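Local coordinates for protein fusolin (Unidentified entomopoxvirus, PDB 4YN2) that forms the crystalline spindles of an insect poxvirus that enhance virulence, and probably attacks chitin through a domain of the lytic polysaccharide mono-oxygenase family, at residues Y41-D46 with D105-D110; D26-P31 with A35-V40; P131-F136 with P180-S185. All blocks are in the same frame, centred on the assembly; numbering follows the deposited sequence.

In the fold
From the N terminus, interaction 2 comes first: the loop 26-31 turns into helix 31-48 and folds back on its first turns, closing a short loop. Interaction 1 follows in series on the same helix, where residues 41-46 meet the 105-110 loop and close a long excursion that includes helices 51-63 and 79-86. The two touch, Gly108 and Ser107 packing on Ala36, Tyr39 and Val40, so one helix joins both. Interaction 3 opens only after interaction 1 has closed. It lies across the chain's centre from interaction 1, about 32 Å away between centres, and ties strand 129-138 of the four-stranded antiparallel sheet to the loop leading into strand 191-200.

Interaction 1 of 3, residues Y41-D46 with D105-D110; sequences YDKVLD and DKSGVD
The backbone of 41-46 is regular helix, part of helix 31-48, and it meets 105-110, a loop that passes into a short 3-10 turn, through Lys43 on one side and Asp105 and Ser107 on the other. The 105-110 segment opens with an Asx turn: Asp105 OD1 accepts a hydrogen bond from the backbone N of Ser107 at 3.0 Å, nearly in line with the C-O bond. The same oxygen receives the Ser107 hydroxyl on its syn lone pair, so two donors of a single residue fix the rotation of the carboxylate and leave OD2 turned to the helix. Lys43 comes from the opposite direction. Its CG stands anti to the backbone N (chi1 177°) and the rest of the chain is extended, which carries the ammonium group the full length of the side chain to the loop. There NZ forms a salt bridge with Asp105 OD2 at 3.1 Å, arriving on the syn side but 31° out of the carboxylate plane, while CE lies 3.3 Å from that oxygen. The strongest polar partner of NZ is His97 O, outside both segments. Nearby, Val44 packs on Trp99, and the Asp105 side chain lies against Val40. A water accepts from Lys43 NZ at 2.8 Å and donates a weak bond to Ser107 OG, itself in a weak 3.4 Å bond from NZ.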
ATOM      1  N   TYR A  41      14.293  -8.474  11.837  1.00  9.57           N
ATOM      2  CA  TYR A  41      15.157  -8.504  13.032  1.00 10.62           C
ATOM      3  C   TYR A  41      15.166  -9.917  13.651  1.00 14.53           C
ATOM      4  O   TYR A  41      16.229 -10.524  13.788  1.00 13.54           O
ATOM      5  CB  TYR A  41      14.641  -7.483  14.062  1.00 13.00           C
ATOM      6  CG  TYR A  41      15.494  -7.289  15.296  1.00 16.34           C
ATOM      7  CD1 TYR A  41      15.436  -8.191  16.356  1.00 19.14           C
ATOM      8  CD2 TYR A  41      16.227  -6.125  15.480  1.00 17.71           C
ATOM      9  CE1 TYR A  41      16.141  -7.969  17.537  1.00 21.42           C
ATOM     10  CE2 TYR A  41      16.924  -5.886  16.661  1.00 18.67           C
ATOM     11  CZ  TYR A  41      16.865  -6.799  17.698  1.00 26.82           C
ATOM     12  OH  TYR A  41      17.583  -6.549  18.848  1.00 28.35           O
ATOM     13  N   ASP A  42      13.971 -10.455  13.953  1.00 12.18           N
ATOM     14  CA  ASP A  42      13.821 -11.788  14.556  1.00 11.67           C
ATOM     15  C   ASP A  42      14.251 -12.896  13.596  1.00 15.67           C
ATOM     16  O   ASP A  42      14.847 -13.870  14.046  1.00 15.49           O
ATOM     17  CB  ASP A  42      12.378 -12.025  15.027  1.00 13.65           C
ATOM     18  CG  ASP A  42      11.946 -11.113  16.165  1.00 21.36           C
ATOM     19  OD1 ASP A  42      12.821 -10.531  16.819  1.00 23.83           O
ATOM     20  OD2 ASP A  42      10.722 -10.965  16.380  1.00 22.50           O
ATOM     21  N   LYS A  43      13.996 -12.748  12.284  1.00 12.87           N
ATOM     22  CA  LYS A  43      14.408 -13.741  11.281  1.00 13.06           C
ATOM     23  C   LYS A  43      15.933 -13.893  11.274  1.00 18.49           C
ATOM     24  O   LYS A  43      16.449 -15.017  11.326  1.00 17.82           O
ATOM     25  CB  LYS A  43      13.900 -13.323   9.890  1.00 15.03           C
ATOM     26  CG  LYS A  43      14.296 -14.209   8.734  1.00 22.59           C
ATOM     27  CD  LYS A  43      13.588 -13.740   7.469  1.00 25.01           C
ATOM     28  CE  LYS A  43      14.121 -14.403   6.234  1.00 27.05           C
ATOM     29  NZ  LYS A  43      13.519 -13.829   5.009  1.00 31.38           N
ATOM     30  N   VAL A  44      16.645 -12.756  11.232  1.00 14.95           N
ATOM     31  CA  VAL A  44      18.106 -12.736  11.192  1.00 15.27           C
ATOM     32  C   VAL A  44      18.696 -13.117  12.567  1.00 20.37           C
ATOM     33  O   VAL A  44      19.680 -13.852  12.605  1.00 19.43           O
ATOM     34  CB  VAL A  44      18.623 -11.376  10.676  1.00 19.09           C
ATOM     35  CG1 VAL A  44      20.140 -11.263  10.824  1.00 19.08           C
ATOM     36  CG2 VAL A  44      18.212 -11.184   9.217  1.00 18.76           C
ATOM     37  N   LEU A  45      18.091 -12.665  13.671  1.00 18.31           N
ATOM     38  CA  LEU A  45      18.544 -13.026  15.020  1.00 19.13           C
ATOM     39  C   LEU A  45      18.493 -14.552  15.220  1.00 25.58           C
ATOM     40  O   LEU A  45      19.428 -15.128  15.762  1.00 24.79           O
ATOM     41  CB  LEU A  45      17.672 -12.330  16.083  1.00 19.12           C
ATOM     42  CG  LEU A  45      18.072 -12.523  17.555  1.00 23.86           C
ATOM     43  CD1 LEU A  45      19.325 -11.749  17.893  1.00 24.52           C
ATOM     44  CD2 LEU A  45      16.954 -12.083  18.477  1.00 25.10           C
ATOM     45  N   ASP A  46      17.421 -15.199  14.749  1.00 24.48           N
ATOM     46  CA  ASP A  46      17.244 -16.649  14.872  1.00 24.84           C
ATOM     47  C   ASP A  46      18.175 -17.469  13.972  1.00 33.53           C
ATOM     48  O   ASP A  46      18.450 -18.616  14.317  1.00 33.79           O
ATOM     49  CB  ASP A  46      15.789 -17.042  14.555  1.00 25.51           C
ATOM     50  CG  ASP A  46      14.791 -16.604  15.599  1.00 30.74           C
ATOM     51  OD1 ASP A  46      15.221 -16.127  16.670  1.00 30.78           O
ATOM     52  OD2 ASP A  46      13.574 -16.763  15.359  1.00 36.94           O
ATOM     53  N   ASP A 105      17.284  -8.117   2.724  1.00  8.85           N
ATOM     54  CA  ASP A 105      16.013  -8.663   3.145  1.00  8.01           C
ATOM     55  C   ASP A 105      15.020  -7.551   3.437  1.00 10.61           C
ATOM     56  O   ASP A 105      15.096  -6.892   4.477  1.00  9.33           O
ATOM     57  CB  ASP A 105      16.217  -9.537   4.386  1.00  9.31           C
ATOM     58  CG  ASP A 105      15.024 -10.397   4.744  1.00 16.35           C
ATOM     59  OD1 ASP A 105      13.927 -10.183   4.151  1.00 14.41           O
ATOM     60  OD2 ASP A 105      15.180 -11.303   5.592  1.00 19.46           O
ATOM     61  N   LYS A 106      14.051  -7.378   2.524  1.00  6.75           N
ATOM     62  CA  LYS A 106      12.974  -6.418   2.682  1.00  5.92           C
ATOM     63  C   LYS A 106      11.640  -7.177   2.811  1.00  9.86           C
ATOM     64  O   LYS A 106      10.581  -6.587   2.629  1.00  9.02           O
ATOM     65  CB  LYS A 106      12.959  -5.456   1.501  1.00  8.14           C
ATOM     66  CG  LYS A 106      14.239  -4.626   1.375  1.00  7.28           C
ATOM     67  CD  LYS A 106      14.502  -4.255  -0.044  1.00 10.81           C
ATOM     68  CE  LYS A 106      15.753  -3.423  -0.188  1.00 10.86           C
ATOM     69  NZ  LYS A 106      16.462  -3.690  -1.459  1.00 11.96           N
ATOM     70  N   SER A 107      11.686  -8.483   3.147  1.00  6.99           N
ATOM     71  CA  SER A 107      10.490  -9.332   3.189  1.00  6.64           C
ATOM     72  C   SER A 107       9.533  -8.979   4.327  1.00  9.95           C
ATOM     73  O   SER A 107       8.375  -9.368   4.262  1.00  8.11           O
ATOM     74  CB  SER A 107      10.868 -10.809   3.272  1.00 11.38           C
ATOM     75  OG  SER A 107      11.575 -11.076   4.470  1.00 14.58           O
ATOM     76  N   GLY A 108       9.977  -8.215   5.320  1.00  7.65           N
ATOM     77  CA  GLY A 108       9.086  -7.745   6.372  1.00  8.09           C
ATOM     78  C   GLY A 108       7.999  -6.841   5.824  1.00 10.70           C
ATOM     79  O   GLY A 108       6.868  -6.845   6.308  1.00  8.60           O
ATOM     80  N   VAL A 109       8.321  -6.095   4.766  1.00  7.29           N
ATOM     81  CA  VAL A 109       7.372  -5.182   4.127  1.00  7.35           C
ATOM     82  C   VAL A 109       6.328  -5.965   3.301  1.00 10.16           C
ATOM     83  O   VAL A 109       5.292  -5.401   2.951  1.00 10.05           O
ATOM     84  CB  VAL A 109       8.158  -4.130   3.282  1.00 10.80           C
ATOM     85  CG1 VAL A 109       7.238  -3.254   2.450  1.00 10.96           C
ATOM     86  CG2 VAL A 109       9.011  -3.264   4.199  1.00 10.85           C
ATOM     87  N   ASP A 110       6.567  -7.246   3.020  1.00  6.43           N
ATOM     88  CA  ASP A 110       5.638  -8.056   2.249  1.00  7.29           C
ATOM     89  C   ASP A 110       4.683  -8.867   3.113  1.00 12.88           C
ATOM     90  O   ASP A 110       3.851  -9.563   2.550  1.00 12.78           O
ATOM     91  CB  ASP A 110       6.408  -8.998   1.313  1.00  9.08           C
ATOM     92  CG  ASP A 110       5.570  -9.482   0.143  1.00 15.93           C
ATOM     93  OD1 ASP A 110       5.059  -8.628  -0.618  1.00 15.05           O
ATOM     94  OD2 ASP A 110       5.371 -10.704   0.026  1.00 17.38           O
TER
HETATM   95  O   HOH W   1      10.810 -14.346   4.812  1.00 23.21           O

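Interaction 2 of 3, residues D26-P31 with A35-V40; sequences DGITDP and AAYQYV
Ile28 holds CG1 beside its backbone N (chi1 -57°) and carries CD1 outward in an extended chain, while Tyr37 sets CG anti to its own N (chi1 -176°); together these torsions bring the isoleucine methyl to the root of the tyrosine. CD1 lies 3.6 Å from Tyr37 CB and 3.7 Å from Tyr37 CG, meeting the ring obliquely where it leaves the chain, and the two side chains cross at about a right angle. Both residues are buried. Phe19 and Glu17 cover Ile28 as well, and Tyr37 continues past it to pack on Ala58 and Gln59 of helix 51-63, its OH hydrogen-bonded to Thr23 O.

Earlier in the loop, Asp26 OD1 comes to 3.4 Å from Gln38 NE2. Gln38 NE2 donates to Asn24 O, so the amide lies against the loop that precedes the helix. At the other end, Ala35 N donates to Pro31 O at 2.9 Å with an N-H...O angle of 154°, a first-turn bond of helix 31-48, and Ala35 CB rests 3.4 Å from the same oxygen. Asp30, the N-cap residue just before Pro31, caps Cys33 N through OD2 and pairs with Arg13 through OD1. The whole is an N-capped, proline-started helix whose leading loop folds back along its first turns.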
ATOM      1  N   ASP A  26      11.061  -0.351  18.714  1.00 13.57           N
ATOM      2  CA  ASP A  26      10.005   0.170  19.593  1.00 14.81           C
ATOM      3  C   ASP A  26       9.701   1.674  19.417  1.00 18.78           C
ATOM      4  O   ASP A  26       8.682   2.133  19.939  1.00 19.23           O
ATOM      5  CB  ASP A  26      10.298  -0.139  21.079  1.00 18.33           C
ATOM      6  CG  ASP A  26      10.067  -1.598  21.456  1.00 30.23           C
ATOM      7  OD1 ASP A  26       9.526  -2.353  20.616  1.00 30.71           O
ATOM      8  OD2 ASP A  26      10.450  -1.989  22.579  1.00 37.24           O
ATOM      9  N   GLY A  27      10.515   2.406  18.661  1.00 14.93           N
ATOM     10  CA  GLY A  27      10.220   3.797  18.316  1.00 14.53           C
ATOM     11  C   GLY A  27       9.263   3.923  17.131  1.00 16.49           C
ATOM     12  O   GLY A  27       8.813   5.030  16.816  1.00 15.90           O
ATOM     13  N   ILE A  28       8.976   2.800  16.431  1.00 11.32           N
ATOM     14  CA  ILE A  28       8.080   2.770  15.261  1.00 10.35           C
ATOM     15  C   ILE A  28       6.640   2.706  15.797  1.00 14.33           C
ATOM     16  O   ILE A  28       6.291   1.756  16.491  1.00 13.44           O
ATOM     17  CB  ILE A  28       8.421   1.571  14.325  1.00 12.54           C
ATOM     18  CG1 ILE A  28       9.899   1.613  13.859  1.00 12.47           C
ATOM     19  CG2 ILE A  28       7.496   1.533  13.116  1.00 11.89           C
ATOM     20  CD1 ILE A  28      10.438   0.271  13.387  1.00 12.81           C
ATOM     21  N   THR A  29       5.826   3.721  15.513  1.00 11.54           N
ATOM     22  CA  THR A  29       4.455   3.804  16.028  1.00 11.59           C
ATOM     23  C   THR A  29       3.501   2.934  15.229  1.00 14.42           C
ATOM     24  O   THR A  29       2.662   2.262  15.816  1.00 14.39           O
ATOM     25  CB  THR A  29       3.997   5.267  16.029  1.00 24.64           C
ATOM     26  OG1 THR A  29       4.960   6.030  16.762  1.00 32.13           O
ATOM     27  CG2 THR A  29       2.618   5.447  16.650  1.00 24.69           C
ATOM     28  N   ASP A  30       3.573   2.981  13.901  1.00 10.51           N
ATOM     29  CA  ASP A  30       2.667   2.184  13.093  1.00  9.90           C
ATOM     30  C   ASP A  30       2.867   0.710  13.353  1.00 12.42           C
ATOM     31  O   ASP A  30       3.982   0.234  13.165  1.00 10.25           O
ATOM     32  CB  ASP A  30       2.841   2.463  11.614  1.00 12.01           C
ATOM     33  CG  ASP A  30       1.854   1.646  10.819  1.00 21.44           C
ATOM     34  OD1 ASP A  30       0.689   2.077  10.705  1.00 23.73           O
ATOM     35  OD2 ASP A  30       2.258   0.611  10.261  1.00 25.21           O
ATOM     36  N   PRO A  31       1.819  -0.042  13.768  1.00 11.29           N
ATOM     37  CA  PRO A  31       2.026  -1.463  14.077  1.00 10.74           C
ATOM     38  C   PRO A  31       2.557  -2.302  12.911  1.00 12.01           C
ATOM     39  O   PRO A  31       3.289  -3.241  13.174  1.00 11.25           O
ATOM     40  CB  PRO A  31       0.629  -1.943  14.481  1.00 12.56           C
ATOM     41  CG  PRO A  31      -0.068  -0.737  14.938  1.00 18.36           C
ATOM     42  CD  PRO A  31       0.437   0.372  14.088  1.00 13.62           C
ATOM     43  N   ALA A  35       5.984  -4.258  12.909  1.00  9.78           N
ATOM     44  CA  ALA A  35       6.014  -5.702  12.665  1.00  9.80           C
ATOM     45  C   ALA A  35       6.996  -6.041  11.520  1.00 11.15           C
ATOM     46  O   ALA A  35       7.720  -7.018  11.637  1.00 10.57           O
ATOM     47  CB  ALA A  35       4.616  -6.222  12.342  1.00 10.66           C
ATOM     48  N   ALA A  36       7.076  -5.205  10.469  1.00  7.28           N
ATOM     49  CA  ALA A  36       8.009  -5.453   9.349  1.00  5.92           C
ATOM     50  C   ALA A  36       9.451  -5.391   9.812  1.00  9.71           C
ATOM     51  O   ALA A  36      10.264  -6.237   9.433  1.00  8.22           O
ATOM     52  CB  ALA A  36       7.787  -4.461   8.238  1.00  5.94           C
ATOM     53  N   TYR A  37       9.759  -4.404  10.653  1.00  6.22           N
ATOM     54  CA  TYR A  37      11.097  -4.278  11.223  1.00  6.86           C
ATOM     55  C   TYR A  37      11.408  -5.513  12.074  1.00 11.51           C
ATOM     56  O   TYR A  37      12.436  -6.165  11.878  1.00 10.96           O
ATOM     57  CB  TYR A  37      11.177  -3.000  12.071  1.00  8.11           C
ATOM     58  CG  TYR A  37      12.545  -2.721  12.643  1.00  9.67           C
ATOM     59  CD1 TYR A  37      12.961  -3.315  13.830  1.00 12.03           C
ATOM     60  CD2 TYR A  37      13.408  -1.820  12.030  1.00  9.92           C
ATOM     61  CE1 TYR A  37      14.235  -3.084  14.346  1.00 13.54           C
ATOM     62  CE2 TYR A  37      14.679  -1.573  12.542  1.00 10.46           C
ATOM     63  CZ  TYR A  37      15.079  -2.183  13.716  1.00 18.65           C
ATOM     64  OH  TYR A  37      16.321  -1.894  14.227  1.00 19.43           O
ATOM     65  N   GLN A  38      10.493  -5.845  12.987  1.00  8.86           N
ATOM     66  CA  GLN A  38      10.693  -6.938  13.932  1.00  9.15           C
ATOM     67  C   GLN A  38      10.704  -8.308  13.260  1.00 12.32           C
ATOM     68  O   GLN A  38      11.418  -9.184  13.736  1.00 13.17           O
ATOM     69  CB  GLN A  38       9.682  -6.860  15.077  1.00 10.24           C
ATOM     70  CG  GLN A  38       9.996  -5.616  15.932  1.00 15.94           C
ATOM     71  CD  GLN A  38       9.021  -5.332  17.040  1.00 25.77           C
ATOM     72  OE1 GLN A  38       7.944  -5.909  17.110  1.00 19.34           O
ATOM     73  NE2 GLN A  38       9.378  -4.402  17.930  1.00 25.20           N
ATOM     74  N   TYR A  39      10.004  -8.477  12.134  1.00  9.02           N
ATOM     75  CA  TYR A  39      10.024  -9.709  11.342  1.00  8.83           C
ATOM     76  C   TYR A  39      11.449 -10.019  10.821  1.00 11.09           C
ATOM     77  O   TYR A  39      11.948 -11.129  10.990  1.00  9.26           O
ATOM     78  CB  TYR A  39       9.069  -9.543  10.149  1.00 10.92           C
ATOM     79  CG  TYR A  39       8.995 -10.741   9.239  1.00 13.84           C
ATOM     80  CD1 TYR A  39       8.040 -11.729   9.439  1.00 16.04           C
ATOM     81  CD2 TYR A  39       9.832 -10.857   8.139  1.00 14.96           C
ATOM     82  CE1 TYR A  39       7.938 -12.819   8.583  1.00 16.40           C
ATOM     83  CE2 TYR A  39       9.745 -11.946   7.278  1.00 16.06           C
ATOM     84  CZ  TYR A  39       8.796 -12.928   7.505  1.00 22.83           C
ATOM     85  OH  TYR A  39       8.703 -13.988   6.641  1.00 25.38           O
ATOM     86  N   VAL A  40      12.083  -9.040  10.175  1.00  8.68           N
ATOM     87  CA  VAL A  40      13.443  -9.200   9.634  1.00  8.68           C
ATOM     88  C   VAL A  40      14.454  -9.306  10.801  1.00 12.91           C
ATOM     89  O   VAL A  40      15.369 -10.126  10.738  1.00 12.39           O
ATOM     90  CB  VAL A  40      13.814  -8.058   8.655  1.00 11.77           C
ATOM     91  CG1 VAL A  40      15.293  -8.127   8.257  1.00 11.37           C
ATOM     92  CG2 VAL A  40      12.933  -8.121   7.413  1.00 12.55           C
TER

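Interaction 3 of 3, residues P131-F136 with P180-S185; sequences PLELEF and PRLPYS. With EDO (1,2-ethanediol), chain D.
Glu135 and Ser185 form the hydrogen bond that joins the two segments: the serine hydroxyl donates to Glu135 OE2 at 2.6 Å, entering on the syn lone pair, the side of the other carboxylate oxygen. OE1 is farther, at 3.2 Å from Ser185 OG. The serine reaches across because OG stands anti to its backbone N (chi1 174°), and the glutamate answers with an extended chain. Alongside, the aliphatic root of Arg181 passes the same carboxylate, its CG 4.1 Å from Glu135 OE2. Two residues back on the strand, Glu133 meets Leu182, whose CD1 methyl lies 3.4 Å from Glu133 OE1; the two side chains cross obliquely. Glu133 OE2 forms a salt bridge with Arg194, whose guanidinium also binds Pro180 O, and accepts at 2.9 Å from O1 of a 1,2-ethanediol, probably from the crystallisation liquor, which is hydrogen-bonded to Thr196 OG1 too.

Farther out, Glu135 OE1 is hydrogen-bonded to Ser5 OG, so the carboxylate spans from strand 2-6 to the loop. Ser185 OG in turn accepts from Cys187 N, and Arg181 NH1 donates to Cys187 O; a disulfide joins Cys187 to Cys137, one residue beyond this part of the strand. Ser185 closes a type II turn that begins at Leu182, with a weak backbone bond, and its side chain faces the strand. Strand 129-138 runs antiparallel between strands 2-6 and 191-200 in the four-stranded sheet of the lytic polysaccharide mono-oxygenase-family domain.

With a hydroxyl on each of its oxygens, the buried Glu135 carboxylate is probably ionised, the two hydrogen bonds being expected to stabilise the charge.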
ATOM      1  N   PRO A 131      -9.377   9.030 -11.842  1.00 15.14           N
ATOM      2  CA  PRO A 131      -8.106   9.447 -12.436  1.00 14.21           C
ATOM      3  C   PRO A 131      -7.267  10.046 -11.325  1.00 16.69           C
ATOM      4  O   PRO A 131      -7.699  11.003 -10.687  1.00 16.61           O
ATOM      5  CB  PRO A 131      -8.517  10.476 -13.486  1.00 16.02           C
ATOM      6  CG  PRO A 131      -9.783  11.037 -12.992  1.00 20.57           C
ATOM      7  CD  PRO A 131     -10.455   9.985 -12.162  1.00 16.96           C
ATOM      8  N   LEU A 132      -6.159   9.410 -11.001  1.00 12.59           N
ATOM      9  CA  LEU A 132      -5.292   9.867  -9.923  1.00 11.25           C
ATOM     10  C   LEU A 132      -3.953  10.170 -10.490  1.00 13.56           C
ATOM     11  O   LEU A 132      -3.390   9.338 -11.209  1.00 12.68           O
ATOM     12  CB  LEU A 132      -5.187   8.794  -8.831  1.00 11.51           C
ATOM     13  CG  LEU A 132      -4.616   9.238  -7.481  1.00 17.07           C
ATOM     14  CD1 LEU A 132      -5.517  10.273  -6.808  1.00 18.31           C
ATOM     15  CD2 LEU A 132      -4.446   8.044  -6.560  1.00 18.25           C
ATOM     16  N   GLU A 133      -3.413  11.348 -10.175  1.00  9.06           N
ATOM     17  CA  GLU A 133      -2.082  11.675 -10.647  1.00  8.16           C
ATOM     18  C   GLU A 133      -1.053  11.108  -9.692  1.00 12.03           C
ATOM     19  O   GLU A 133      -0.824  11.659  -8.610  1.00 10.61           O
ATOM     20  CB  GLU A 133      -1.884  13.158 -10.823  1.00  8.53           C
ATOM     21  CG  GLU A 133      -0.628  13.430 -11.634  1.00 13.10           C
ATOM     22  CD  GLU A 133      -0.334  14.902 -11.769  1.00 30.42           C
ATOM     23  OE1 GLU A 133      -0.470  15.628 -10.759  1.00 23.24           O
ATOM     24  OE2 GLU A 133       0.037  15.338 -12.881  1.00 24.12           O
ATOM     25  N   LEU A 134      -0.455   9.999 -10.085  1.00  9.45           N
ATOM     26  CA  LEU A 134       0.584   9.352  -9.298  1.00  9.35           C
ATOM     27  C   LEU A 134       1.853  10.185  -9.348  1.00 12.79           C
ATOM     28  O   LEU A 134       2.116  10.830 -10.363  1.00 10.88           O
ATOM     29  CB  LEU A 134       0.869   7.924  -9.817  1.00  9.84           C
ATOM     30  CG  LEU A 134       0.023   6.811  -9.179  1.00 15.09           C
ATOM     31  CD1 LEU A 134      -1.434   7.096  -9.297  1.00 14.13           C
ATOM     32  CD2 LEU A 134       0.349   5.469  -9.796  1.00 18.64           C
ATOM     33  N   GLU A 135       2.611  10.218  -8.248  1.00  7.61           N
ATOM     34  CA  GLU A 135       3.903  10.912  -8.207  1.00  7.08           C
ATOM     35  C   GLU A 135       4.979   9.924  -7.791  1.00 11.15           C
ATOM     36  O   GLU A 135       4.924   9.409  -6.673  1.00 11.73           O
ATOM     37  CB  GLU A 135       3.845  12.103  -7.234  1.00  8.56           C
ATOM     38  CG  GLU A 135       5.106  12.956  -7.178  1.00 14.06           C
ATOM     39  CD  GLU A 135       5.188  13.867  -5.967  1.00 24.82           C
ATOM     40  OE1 GLU A 135       4.986  13.374  -4.836  1.00 19.65           O
ATOM     41  OE2 GLU A 135       5.489  15.069  -6.144  1.00 18.72           O
ATOM     42  N   PHE A 136       5.931   9.624  -8.691  1.00  7.16           N
ATOM     43  CA  PHE A 136       7.085   8.793  -8.370  1.00  6.75           C
ATOM     44  C   PHE A 136       8.227   9.761  -8.110  1.00 11.93           C
ATOM     45  O   PHE A 136       8.441  10.704  -8.892  1.00 11.11           O
ATOM     46  CB  PHE A 136       7.414   7.763  -9.458  1.00  7.70           C
ATOM     47  CG  PHE A 136       8.468   6.770  -9.040  1.00  8.81           C
ATOM     48  CD1 PHE A 136       9.818   7.082  -9.138  1.00 11.80           C
ATOM     49  CD2 PHE A 136       8.114   5.522  -8.539  1.00 10.33           C
ATOM     50  CE1 PHE A 136      10.794   6.165  -8.739  1.00 12.58           C
ATOM     51  CE2 PHE A 136       9.093   4.611  -8.131  1.00 12.99           C
ATOM     52  CZ  PHE A 136      10.425   4.933  -8.247  1.00 10.90           C
ATOM     53  N   PRO A 180       8.056  19.339 -13.024  1.00 16.27           N
ATOM     54  CA  PRO A 180       8.244  19.995 -11.725  1.00 16.22           C
ATOM     55  C   PRO A 180       7.266  19.459 -10.684  1.00 17.78           C
ATOM     56  O   PRO A 180       6.143  19.072 -11.031  1.00 16.05           O
ATOM     57  CB  PRO A 180       7.943  21.475 -12.025  1.00 18.19           C
ATOM     58  CG  PRO A 180       8.021  21.608 -13.494  1.00 22.86           C
ATOM     59  CD  PRO A 180       7.564  20.301 -14.029  1.00 18.52           C
ATOM     60  N   ARG A 181       7.664  19.474  -9.418  1.00 14.55           N
ATOM     61  CA  ARG A 181       6.778  19.058  -8.330  1.00 15.42           C
ATOM     62  C   ARG A 181       5.651  20.035  -8.173  1.00 20.44           C
ATOM     63  O   ARG A 181       5.854  21.235  -8.360  1.00 21.05           O
ATOM     64  CB  ARG A 181       7.514  19.006  -6.977  1.00 17.56           C
ATOM     65  CG  ARG A 181       8.480  17.859  -6.802  1.00 28.13           C
ATOM     66  CD  ARG A 181       9.129  17.904  -5.431  1.00 37.90           C
ATOM     67  NE  ARG A 181      10.030  19.050  -5.282  1.00 45.47           N
ATOM     68  CZ  ARG A 181      10.694  19.362  -4.171  1.00 61.00           C
ATOM     69  NH1 ARG A 181      10.583  18.604  -3.086  1.00 45.18           N
ATOM     70  NH2 ARG A 181      11.496  20.422  -4.144  1.00 54.63           N
ATOM     71  N   LEU A 182       4.492  19.556  -7.761  1.00 16.39           N
ATOM     72  CA  LEU A 182       3.380  20.439  -7.448  1.00 16.16           C
ATOM     73  C   LEU A 182       3.543  20.948  -6.012  1.00 19.06           C
ATOM     74  O   LEU A 182       4.303  20.350  -5.242  1.00 16.40           O
ATOM     75  CB  LEU A 182       2.054  19.695  -7.593  1.00 16.55           C
ATOM     76  CG  LEU A 182       1.752  19.118  -8.963  1.00 21.76           C
ATOM     77  CD1 LEU A 182       0.449  18.375  -8.929  1.00 22.18           C
ATOM     78  CD2 LEU A 182       1.707  20.212 -10.018  1.00 25.12           C
ATOM     79  N   PRO A 183       2.824  22.014  -5.598  1.00 16.81           N
ATOM     80  CA  PRO A 183       2.945  22.474  -4.199  1.00 16.52           C
ATOM     81  C   PRO A 183       2.545  21.403  -3.174  1.00 19.00           C
ATOM     82  O   PRO A 183       1.660  20.596  -3.447  1.00 16.75           O
ATOM     83  CB  PRO A 183       1.975  23.667  -4.139  1.00 18.62           C
ATOM     84  CG  PRO A 183       1.857  24.128  -5.560  1.00 23.08           C
ATOM     85  CD  PRO A 183       1.882  22.860  -6.357  1.00 18.78           C
ATOM     86  N   TYR A 184       3.223  21.389  -2.013  1.00 16.00           N
ATOM     87  CA  TYR A 184       2.982  20.488  -0.875  1.00 16.97           C
ATOM     88  C   TYR A 184       3.401  19.034  -1.147  1.00 19.23           C
ATOM     89  O   TYR A 184       3.030  18.145  -0.383  1.00 18.13           O
ATOM     90  CB  TYR A 184       1.522  20.540  -0.402  1.00 19.71           C
ATOM     91  CG  TYR A 184       1.061  21.952  -0.133  1.00 24.81           C
ATOM     92  CD1 TYR A 184       1.650  22.718   0.865  1.00 27.95           C
ATOM     93  CD2 TYR A 184       0.106  22.558  -0.939  1.00 26.28           C
ATOM     94  CE1 TYR A 184       1.265  24.037   1.088  1.00 30.86           C
ATOM     95  CE2 TYR A 184      -0.274  23.883  -0.741  1.00 27.73           C
ATOM     96  CZ  TYR A 184       0.300  24.617   0.286  1.00 37.57           C
ATOM     97  OH  TYR A 184      -0.073  25.919   0.529  1.00 39.80           O
ATOM     98  N   SER A 185       4.249  18.804  -2.157  1.00 16.05           N
ATOM     99  CA  SER A 185       4.769  17.476  -2.449  1.00 15.98           C
ATOM    100  C   SER A 185       5.672  16.999  -1.320  1.00 19.56           C
ATOM    101  O   SER A 185       6.501  17.769  -0.842  1.00 19.42           O
ATOM    102  CB  SER A 185       5.551  17.496  -3.758  1.00 18.40           C
ATOM    103  OG  SER A 185       6.184  16.248  -3.982  1.00 23.44           O
TER
HETATM  104  C1  EDO D 405       0.442  14.134 -16.353  1.00 22.19           C
HETATM  105  O1  EDO D 405      -0.257  13.637 -15.206  1.00 23.27           O
HETATM  106  C2  EDO D 405       0.953  12.970 -17.241  1.00 22.34           C
HETATM  107  O2  EDO D 405       0.026  11.882 -17.237  1.00 18.29           O